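Local coordinates for immunomodulatory active chitinase (Trichuris suis, PDB 6G9C), which probably hydrolyses chitin as a secreted family 18 glycosidase and displays immunomodulatory properties in inflammatory lung disease, at residues Tyr275-Ile289 against Tyr334-Asp346. Sequence-based numbering, arbitrary orientation.
Sequences YGRGWTLSDASKTDI and YLVQGNQWFSYDD. With EDO (1,2-ethanediol), chain D.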
ATOM      1  N   TYR A 275      22.645 -19.121   4.556  1.00 22.15           N
ATOM      2  CA  TYR A 275      24.057 -18.910   4.831  1.00 23.35           C
ATOM      3  C   TYR A 275      24.656 -20.209   5.350  1.00 25.33           C
ATOM      4  O   TYR A 275      23.946 -21.171   5.674  1.00 28.29           O
ATOM      5  CB  TYR A 275      24.279 -17.795   5.864  1.00 23.72           C
ATOM      6  CG  TYR A 275      23.729 -18.221   7.211  1.00 25.03           C
ATOM      7  CD1 TYR A 275      22.368 -18.144   7.466  1.00 25.40           C
ATOM      8  CD2 TYR A 275      24.551 -18.789   8.173  1.00 26.07           C
ATOM      9  CE1 TYR A 275      21.831 -18.580   8.684  1.00 23.19           C
ATOM     10  CE2 TYR A 275      24.029 -19.232   9.390  1.00 26.35           C
ATOM     11  CZ  TYR A 275      22.668 -19.128   9.624  1.00 26.71           C
ATOM     12  OH  TYR A 275      22.147 -19.575  10.801  1.00 29.61           O
ATOM     13  N   GLY A 276      25.991 -20.215   5.422  1.00 24.15           N
ATOM     14  CA  GLY A 276      26.715 -21.294   6.056  1.00 27.86           C
ATOM     15  C   GLY A 276      27.680 -20.741   7.094  1.00 27.24           C
ATOM     16  O   GLY A 276      27.857 -19.525   7.226  1.00 25.97           O
ATOM     17  N   ARG A 277      28.306 -21.663   7.828  1.00 24.41           N
ATOM     18  CA  ARG A 277      29.287 -21.316   8.851  1.00 24.71           C
ATOM     19  C   ARG A 277      30.576 -22.061   8.573  1.00 27.92           C
ATOM     20  O   ARG A 277      30.561 -23.175   8.040  1.00 28.52           O
ATOM     21  CB  ARG A 277      28.805 -21.650  10.261  1.00 25.55           C
ATOM     22  CG  ARG A 277      27.581 -20.853  10.664  1.00 27.46           C
ATOM     23  CD  ARG A 277      27.307 -20.875  12.163  1.00 26.50           C
ATOM     24  NE  ARG A 277      26.272 -19.882  12.449  1.00 28.17           N
ATOM     25  CZ  ARG A 277      26.506 -18.591  12.643  1.00 32.10           C
ATOM     26  NH1 ARG A 277      27.752 -18.130  12.652  1.00 28.95           N
ATOM     27  NH2 ARG A 277      25.488 -17.764  12.853  1.00 30.76           N
ATOM     28  N   GLY A 278      31.689 -21.445   8.946  1.00 29.35           N
ATOM     29  CA  GLY A 278      32.981 -21.881   8.457  1.00 26.82           C
ATOM     30  C   GLY A 278      34.063 -21.869   9.514  1.00 32.24           C
ATOM     31  O   GLY A 278      34.011 -21.117  10.490  1.00 32.24           O
ATOM     32  N   TRP A 279      35.071 -22.699   9.270  1.00 30.95           N
ATOM     33  CA  TRP A 279      36.264 -22.840  10.089  1.00 34.15           C
ATOM     34  C   TRP A 279      37.514 -22.761   9.216  1.00 36.52           C
ATOM     35  O   TRP A 279      37.471 -23.001   8.005  1.00 33.71           O
ATOM     36  CB  TRP A 279      36.293 -24.188  10.809  1.00 28.80           C
ATOM     37  CG  TRP A 279      35.250 -24.406  11.878  1.00 32.83           C
ATOM     38  CD1 TRP A 279      35.431 -24.327  13.234  1.00 36.38           C
ATOM     39  CD2 TRP A 279      33.887 -24.804  11.677  1.00 31.86           C
ATOM     40  NE1 TRP A 279      34.255 -24.632  13.887  1.00 32.18           N
ATOM     41  CE2 TRP A 279      33.296 -24.933  12.952  1.00 29.74           C
ATOM     42  CE3 TRP A 279      33.110 -25.062  10.542  1.00 34.28           C
ATOM     43  CZ2 TRP A 279      31.966 -25.301  13.121  1.00 32.67           C
ATOM     44  CZ3 TRP A 279      31.788 -25.430  10.714  1.00 29.57           C
ATOM     45  CH2 TRP A 279      31.229 -25.535  12.000  1.00 29.41           C
ATOM     46  N   THR A 280      38.649 -22.469   9.858  1.00 35.77           N
ATOM     47  CA  THR A 280      39.963 -22.741   9.284  1.00 38.62           C
ATOM     48  C   THR A 280      40.465 -24.034   9.914  1.00 43.06           C
ATOM     49  O   THR A 280      40.569 -24.130  11.143  1.00 45.43           O
ATOM     50  CB  THR A 280      40.940 -21.592   9.541  1.00 37.41           C
ATOM     51  OG1 THR A 280      40.441 -20.397   8.926  1.00 40.25           O
ATOM     52  CG2 THR A 280      42.318 -21.915   8.992  1.00 41.53           C
ATOM     53  N   LEU A 281      40.731 -25.033   9.082  1.00 40.98           N
ATOM     54  CA  LEU A 281      41.132 -26.340   9.579  1.00 41.09           C
ATOM     55  C   LEU A 281      42.521 -26.283  10.202  1.00 45.12           C
ATOM     56  O   LEU A 281      43.403 -25.559   9.729  1.00 43.44           O
ATOM     57  CB  LEU A 281      41.130 -27.358   8.439  1.00 34.72           C
ATOM     58  CG  LEU A 281      39.779 -27.612   7.768  1.00 35.42           C
ATOM     59  CD1 LEU A 281      39.980 -28.393   6.488  1.00 37.27           C
ATOM     60  CD2 LEU A 281      38.871 -28.370   8.722  1.00 35.60           C
ATOM     61  N   SER A 282      42.715 -27.063  11.269  1.00 43.67           N
ATOM     62  CA  SER A 282      44.058 -27.237  11.811  1.00 43.15           C
ATOM     63  C   SER A 282      44.943 -28.010  10.851  1.00 46.91           C
ATOM     64  O   SER A 282      46.155 -27.780  10.804  1.00 51.57           O
ATOM     65  CB  SER A 282      44.003 -27.973  13.147  1.00 39.63           C
ATOM     66  OG  SER A 282      43.161 -27.299  14.052  1.00 45.40           O
ATOM     67  N   ASP A 283      44.355 -28.929  10.092  1.00 44.75           N
ATOM     68  CA  ASP A 283      45.088 -29.846   9.228  1.00 45.07           C
ATOM     69  C   ASP A 283      44.323 -29.950   7.917  1.00 46.93           C
ATOM     70  O   ASP A 283      43.219 -30.504   7.885  1.00 46.02           O
ATOM     71  CB  ASP A 283      45.235 -31.216   9.894  1.00 52.46           C
ATOM     72  CG  ASP A 283      46.149 -32.148   9.132  1.00 59.19           C
ATOM     73  OD1 ASP A 283      46.186 -32.084   7.883  1.00 63.09           O
ATOM     74  OD2 ASP A 283      46.827 -32.967   9.786  1.00 62.01           O
ATOM     75  N   ALA A 284      44.917 -29.442   6.834  1.00 44.92           N
ATOM     76  CA  ALA A 284      44.231 -29.423   5.547  1.00 48.85           C
ATOM     77  C   ALA A 284      43.954 -30.820   5.006  1.00 48.37           C
ATOM     78  O   ALA A 284      43.112 -30.968   4.113  1.00 49.47           O
ATOM     79  CB  ALA A 284      45.050 -28.627   4.531  1.00 51.09           C
ATOM     80  N   SER A 285      44.639 -31.842   5.513  1.00 44.70           N
ATOM     81  CA  SER A 285      44.377 -33.223   5.133  1.00 45.77           C
ATOM     82  C   SER A 285      43.256 -33.870   5.942  1.00 46.27           C
ATOM     83  O   SER A 285      42.883 -35.011   5.653  1.00 47.76           O
ATOM     84  CB  SER A 285      45.654 -34.058   5.287  1.00 55.52           C
ATOM     85  OG  SER A 285      45.996 -34.192   6.659  1.00 61.09           O
ATOM     86  N   LYS A 286      42.726 -33.189   6.955  1.00 43.34           N
ATOM     87  CA  LYS A 286      41.646 -33.707   7.795  1.00 37.90           C
ATOM     88  C   LYS A 286      40.433 -32.828   7.528  1.00 37.96           C
ATOM     89  O   LYS A 286      40.361 -31.700   8.016  1.00 37.09           O
ATOM     90  CB  LYS A 286      42.028 -33.691   9.272  1.00 39.64           C
ATOM     91  CG  LYS A 286      43.049 -34.745   9.671  1.00 42.70           C
ATOM     92  CD  LYS A 286      43.500 -34.521  11.107  1.00 48.89           C
ATOM     93  CE  LYS A 286      44.330 -35.687  11.634  1.00 54.99           C
ATOM     94  NZ  LYS A 286      44.971 -35.333  12.936  1.00 61.77           N
ATOM     95  N   THR A 287      39.490 -33.340   6.736  1.00 41.21           N
ATOM     96  CA  THR A 287      38.390 -32.522   6.238  1.00 35.92           C
ATOM     97  C   THR A 287      37.017 -33.108   6.549  1.00 37.37           C
ATOM     98  O   THR A 287      36.013 -32.625   6.004  1.00 36.52           O
ATOM     99  CB  THR A 287      38.523 -32.313   4.722  1.00 41.07           C
ATOM    100  OG1 THR A 287      38.315 -33.565   4.058  1.00 40.06           O
ATOM    101  CG2 THR A 287      39.924 -31.794   4.357  1.00 40.54           C
ATOM    102  N   ASP A 288      36.930 -34.123   7.407  1.00 40.07           N
ATOM    103  CA  ASP A 288      35.625 -34.674   7.749  1.00 41.19           C
ATOM    104  C   ASP A 288      34.855 -33.720   8.661  1.00 36.76           C
ATOM    105  O   ASP A 288      35.408 -32.781   9.241  1.00 34.45           O
ATOM    106  CB  ASP A 288      35.767 -36.028   8.445  1.00 44.44           C
ATOM    107  CG  ASP A 288      36.202 -37.123   7.502  1.00 57.33           C
ATOM    108  OD1 ASP A 288      36.507 -36.809   6.331  1.00 60.24           O
ATOM    109  OD2 ASP A 288      36.230 -38.297   7.931  1.00 65.09           O
ATOM    110  N   ILE A 289      33.547 -33.970   8.770  1.00 30.86           N
ATOM    111  CA  ILE A 289      32.774 -33.420   9.874  1.00 32.53           C
ATOM    112  C   ILE A 289      33.418 -33.868  11.175  1.00 39.31           C
ATOM    113  O   ILE A 289      33.684 -35.059  11.371  1.00 40.41           O
ATOM    114  CB  ILE A 289      31.313 -33.891   9.783  1.00 37.75           C
ATOM    115  CG1 ILE A 289      30.689 -33.428   8.461  1.00 35.05           C
ATOM    116  CG2 ILE A 289      30.506 -33.415  11.019  1.00 39.18           C
ATOM    117  CD1 ILE A 289      29.440 -34.208   8.052  1.00 34.21           C
ATOM    118  N   TYR A 334      28.769 -29.971   2.806  1.00 28.19           N
ATOM    119  CA  TYR A 334      29.811 -29.098   3.294  1.00 27.31           C
ATOM    120  C   TYR A 334      30.806 -28.845   2.172  1.00 32.87           C
ATOM    121  O   TYR A 334      30.830 -29.555   1.161  1.00 33.52           O
ATOM    122  CB  TYR A 334      30.481 -29.645   4.567  1.00 28.77           C
ATOM    123  CG  TYR A 334      31.257 -30.944   4.470  1.00 31.04           C
ATOM    124  CD1 TYR A 334      32.622 -30.944   4.204  1.00 28.39           C
ATOM    125  CD2 TYR A 334      30.638 -32.162   4.734  1.00 30.27           C
ATOM    126  CE1 TYR A 334      33.348 -32.131   4.169  1.00 29.72           C
ATOM    127  CE2 TYR A 334      31.358 -33.353   4.719  1.00 28.02           C
ATOM    128  CZ  TYR A 334      32.709 -33.327   4.423  1.00 30.79           C
ATOM    129  OH  TYR A 334      33.413 -34.500   4.386  1.00 35.75           O
ATOM    130  N   LEU A 335      31.584 -27.781   2.343  1.00 30.96           N
ATOM    131  CA  LEU A 335      32.490 -27.282   1.319  1.00 29.52           C
ATOM    132  C   LEU A 335      33.895 -27.226   1.892  1.00 32.59           C
ATOM    133  O   LEU A 335      34.089 -26.760   3.024  1.00 35.85           O
ATOM    134  CB  LEU A 335      32.057 -25.889   0.848  1.00 29.62           C
ATOM    135  CG  LEU A 335      32.720 -25.412  -0.441  1.00 35.96           C
ATOM    136  CD1 LEU A 335      31.972 -26.011  -1.608  1.00 38.77           C
ATOM    137  CD2 LEU A 335      32.728 -23.903  -0.536  1.00 40.71           C
ATOM    138  N   VAL A 336      34.864 -27.713   1.128  1.00 29.15           N
ATOM    139  CA  VAL A 336      36.269 -27.665   1.515  1.00 27.35           C
ATOM    140  C   VAL A 336      37.045 -26.971   0.408  1.00 37.02           C
ATOM    141  O   VAL A 336      36.923 -27.340  -0.768  1.00 38.20           O
ATOM    142  CB  VAL A 336      36.842 -29.068   1.776  1.00 32.81           C
ATOM    143  CG1 VAL A 336      38.244 -28.952   2.358  1.00 38.26           C
ATOM    144  CG2 VAL A 336      35.929 -29.861   2.703  1.00 35.52           C
ATOM    145  N   GLN A 337      37.857 -25.982   0.785  1.00 34.40           N
ATOM    146  CA  GLN A 337      38.727 -25.283  -0.163  1.00 37.92           C
ATOM    147  C   GLN A 337      40.026 -24.971   0.572  1.00 33.63           C
ATOM    148  O   GLN A 337      40.080 -24.018   1.357  1.00 34.09           O
ATOM    149  CB  GLN A 337      38.050 -24.019  -0.677  1.00 41.21           C
ATOM    150  CG  GLN A 337      38.804 -23.253  -1.745  1.00 42.51           C
ATOM    151  CD  GLN A 337      38.156 -21.901  -2.023  1.00 46.53           C
ATOM    152  OE1 GLN A 337      37.940 -21.096  -1.107  1.00 47.30           O
ATOM    153  NE2 GLN A 337      37.827 -21.656  -3.277  1.00 49.13           N
ATOM    154  N   GLY A 338      41.059 -25.778   0.326  1.00 36.75           N
ATOM    155  CA  GLY A 338      42.290 -25.626   1.090  1.00 39.11           C
ATOM    156  C   GLY A 338      42.012 -25.942   2.547  1.00 37.38           C
ATOM    157  O   GLY A 338      41.464 -27.001   2.876  1.00 41.41           O
ATOM    158  N   ASN A 339      42.360 -25.016   3.443  1.00 39.30           N
ATOM    159  CA  ASN A 339      42.088 -25.198   4.866  1.00 43.35           C
ATOM    160  C   ASN A 339      40.804 -24.506   5.307  1.00 39.33           C
ATOM    161  O   ASN A 339      40.585 -24.318   6.508  1.00 39.93           O
ATOM    162  CB  ASN A 339      43.277 -24.730   5.712  1.00 44.08           C
ATOM    163  CG  ASN A 339      43.546 -23.239   5.603  1.00 44.52           C
ATOM    164  OD1 ASN A 339      42.786 -22.490   4.989  1.00 43.50           O
ATOM    165  ND2 ASN A 339      44.647 -22.801   6.209  1.00 47.49           N
ATOM    166  N   GLN A 340      39.947 -24.128   4.363  1.00 37.30           N
ATOM    167  CA  GLN A 340      38.659 -23.525   4.670  1.00 33.04           C
ATOM    168  C   GLN A 340      37.553 -24.567   4.525  1.00 35.68           C
ATOM    169  O   GLN A 340      37.486 -25.275   3.515  1.00 34.49           O
ATOM    170  CB  GLN A 340      38.390 -22.326   3.757  1.00 34.96           C
ATOM    171  CG  GLN A 340      39.468 -21.242   3.806  1.00 35.49           C
ATOM    172  CD  GLN A 340      39.530 -20.547   5.163  1.00 38.28           C
ATOM    173  OE1 GLN A 340      38.689 -19.700   5.477  1.00 38.07           O
ATOM    174  NE2 GLN A 340      40.532 -20.898   5.968  1.00 38.85           N
ATOM    175  N   TRP A 341      36.690 -24.653   5.536  1.00 31.18           N
ATOM    176  CA  TRP A 341      35.677 -25.700   5.648  1.00 32.97           C
ATOM    177  C   TRP A 341      34.362 -25.049   6.043  1.00 34.50           C
ATOM    178  O   TRP A 341      34.310 -24.330   7.046  1.00 32.55           O
ATOM    179  CB  TRP A 341      36.106 -26.730   6.695  1.00 33.27           C
ATOM    180  CG  TRP A 341      35.372 -28.015   6.705  1.00 32.06           C
ATOM    181  CD1 TRP A 341      35.841 -29.219   6.260  1.00 31.70           C
ATOM    182  CD2 TRP A 341      34.065 -28.267   7.246  1.00 30.72           C
ATOM    183  NE1 TRP A 341      34.898 -30.197   6.459  1.00 34.02           N
ATOM    184  CE2 TRP A 341      33.802 -29.643   7.071  1.00 31.78           C
ATOM    185  CE3 TRP A 341      33.094 -27.465   7.857  1.00 31.67           C
ATOM    186  CZ2 TRP A 341      32.604 -30.235   7.479  1.00 34.50           C
ATOM    187  CZ3 TRP A 341      31.893 -28.056   8.258  1.00 31.84           C
ATOM    188  CH2 TRP A 341      31.665 -29.431   8.071  1.00 30.20           C
ATOM    189  N   PHE A 342      33.296 -25.297   5.273  1.00 27.19           N
ATOM    190  CA  PHE A 342      32.017 -24.658   5.545  1.00 28.32           C
ATOM    191  C   PHE A 342      30.909 -25.694   5.557  1.00 30.29           C
ATOM    192  O   PHE A 342      30.825 -26.528   4.654  1.00 29.73           O
ATOM    193  CB  PHE A 342      31.661 -23.597   4.497  1.00 28.87           C
ATOM    194  CG  PHE A 342      32.711 -22.553   4.282  1.00 28.81           C
ATOM    195  CD1 PHE A 342      33.711 -22.736   3.328  1.00 31.15           C
ATOM    196  CD2 PHE A 342      32.656 -21.350   4.972  1.00 31.07           C
ATOM    197  CE1 PHE A 342      34.671 -21.760   3.117  1.00 33.12           C
ATOM    198  CE2 PHE A 342      33.616 -20.363   4.750  1.00 30.57           C
ATOM    199  CZ  PHE A 342      34.610 -20.567   3.831  1.00 31.76           C
ATOM    200  N   SER A 343      30.042 -25.617   6.555  1.00 27.21           N
ATOM    201  CA  SER A 343      28.763 -26.305   6.500  1.00 27.61           C
ATOM    202  C   SER A 343      27.720 -25.320   5.982  1.00 29.53           C
ATOM    203  O   SER A 343      27.659 -24.182   6.449  1.00 30.45           O
ATOM    204  CB  SER A 343      28.379 -26.821   7.887  1.00 28.72           C
ATOM    205  OG  SER A 343      26.983 -27.059   7.964  1.00 28.33           O
ATOM    206  N   TYR A 344      26.911 -25.733   5.017  1.00 27.06           N
ATOM    207  CA  TYR A 344      25.979 -24.783   4.426  1.00 23.98           C
ATOM    208  C   TYR A 344      24.721 -25.529   4.005  1.00 28.47           C
ATOM    209  O   TYR A 344      24.568 -26.718   4.282  1.00 27.03           O
ATOM    210  CB  TYR A 344      26.613 -24.029   3.239  1.00 27.17           C
ATOM    211  CG  TYR A 344      26.915 -24.864   2.010  1.00 27.03           C
ATOM    212  CD1 TYR A 344      27.978 -25.769   1.993  1.00 26.90           C
ATOM    213  CD2 TYR A 344      26.158 -24.717   0.844  1.00 26.43           C
ATOM    214  CE1 TYR A 344      28.264 -26.519   0.859  1.00 27.13           C
ATOM    215  CE2 TYR A 344      26.439 -25.467  -0.299  1.00 27.30           C
ATOM    216  CZ  TYR A 344      27.484 -26.372  -0.281  1.00 28.22           C
ATOM    217  OH  TYR A 344      27.769 -27.107  -1.418  1.00 25.94           O
ATOM    218  N   ASP A 345      23.800 -24.805   3.370  1.00 25.88           N
ATOM    219  CA  ASP A 345      22.588 -25.406   2.824  1.00 26.30           C
ATOM    220  C   ASP A 345      22.449 -25.056   1.348  1.00 27.46           C
ATOM    221  O   ASP A 345      22.865 -23.982   0.899  1.00 26.95           O
ATOM    222  CB  ASP A 345      21.343 -24.956   3.614  1.00 26.56           C
ATOM    223  CG  ASP A 345      21.107 -25.823   4.846  1.00 33.58           C
ATOM    224  OD1 ASP A 345      21.722 -25.537   5.898  1.00 28.33           O
ATOM    225  OD2 ASP A 345      20.340 -26.807   4.745  1.00 30.86           O
ATOM    226  N   ASP A 346      21.880 -25.983   0.585  1.00 29.36           N
ATOM    227  CA  ASP A 346      21.805 -25.796  -0.856  1.00 29.94           C
ATOM    228  C   ASP A 346      20.467 -26.337  -1.346  1.00 25.40           C
ATOM    229  O   ASP A 346      19.570 -26.635  -0.551  1.00 28.65           O
ATOM    230  CB  ASP A 346      23.027 -26.436  -1.537  1.00 26.68           C
ATOM    231  CG  ASP A 346      23.025 -27.976  -1.493  1.00 32.54           C
ATOM    232  OD1 ASP A 346      22.152 -28.591  -0.839  1.00 32.01           O
ATOM    233  OD2 ASP A 346      23.922 -28.576  -2.142  1.00 33.53           O
TER
HETATM  234  C1  EDO D 502      20.244 -15.710  12.387  1.00 39.17           C
HETATM  235  O1  EDO D 502      19.910 -15.659  13.769  1.00 35.44           O
HETATM  236  C2  EDO D 502      21.372 -16.710  12.148  1.00 33.02           C
HETATM  237  O2  EDO D 502      22.466 -16.438  13.028  1.00 33.74           O
HETATM  238  O   HOH W   1      23.601 -23.716   6.647  1.00 27.67           O
HETATM  239  O   HOH W   2      45.930 -24.605   8.436  1.00 59.66           O
HETATM  240  O   HOH W   3      41.943 -29.519   2.177  1.00 40.45           O
HETATM  241  O   HOH W   4      35.960 -35.012   3.769  1.00 38.75           O
HETATM  242  O   HOH W   5      32.694 -36.352   7.113  1.00 53.38           O
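Trp-341 on strand 340-343 pairs with Trp-279 on the antiparallel strand 275-281. Trp-279 N donates to Trp-341 O (2.9 Å), and Trp-341 N returns a bond to Trp-279 O. The Trp-341 side chain reaches on to the loop 282-289 that follows strand 275-281. Its CB packs on Leu-281 CD2 at 3.8 Å. With CG anti to the backbone N (chi1 -166°), the ring swings toward that loop, and CD1 meets Leu-281 CD2 and Thr-287 O. NE1 donates to Thr-287 O at 2.7 Å. That oxygen lies in the indole plane, but the N-H approaches from above the carbonyl plane. CZ2 and CH2 meet Ile-289 CG1. CE3 and CZ3 lie against Trp-279 CE3 and CZ3, and the six-membered rings of Trp-279 and Trp-341 are oblique, with planes at 71°. Tyr-334 turns one ring face to Trp-341 CZ2 and also packs against Ile-289. Strands 332-337 and 340-343 form a hairpin through the type II' turn 337-340, consistent with the alpha+beta insertion domain of chitotriosidase-like family 18 enzymes. Chemically, one indole joins strand and loop: its single polar atom is satisfied by a backbone carbonyl, and its carbons pack against Leu-281, Ile-289, Trp-279 and Tyr-334.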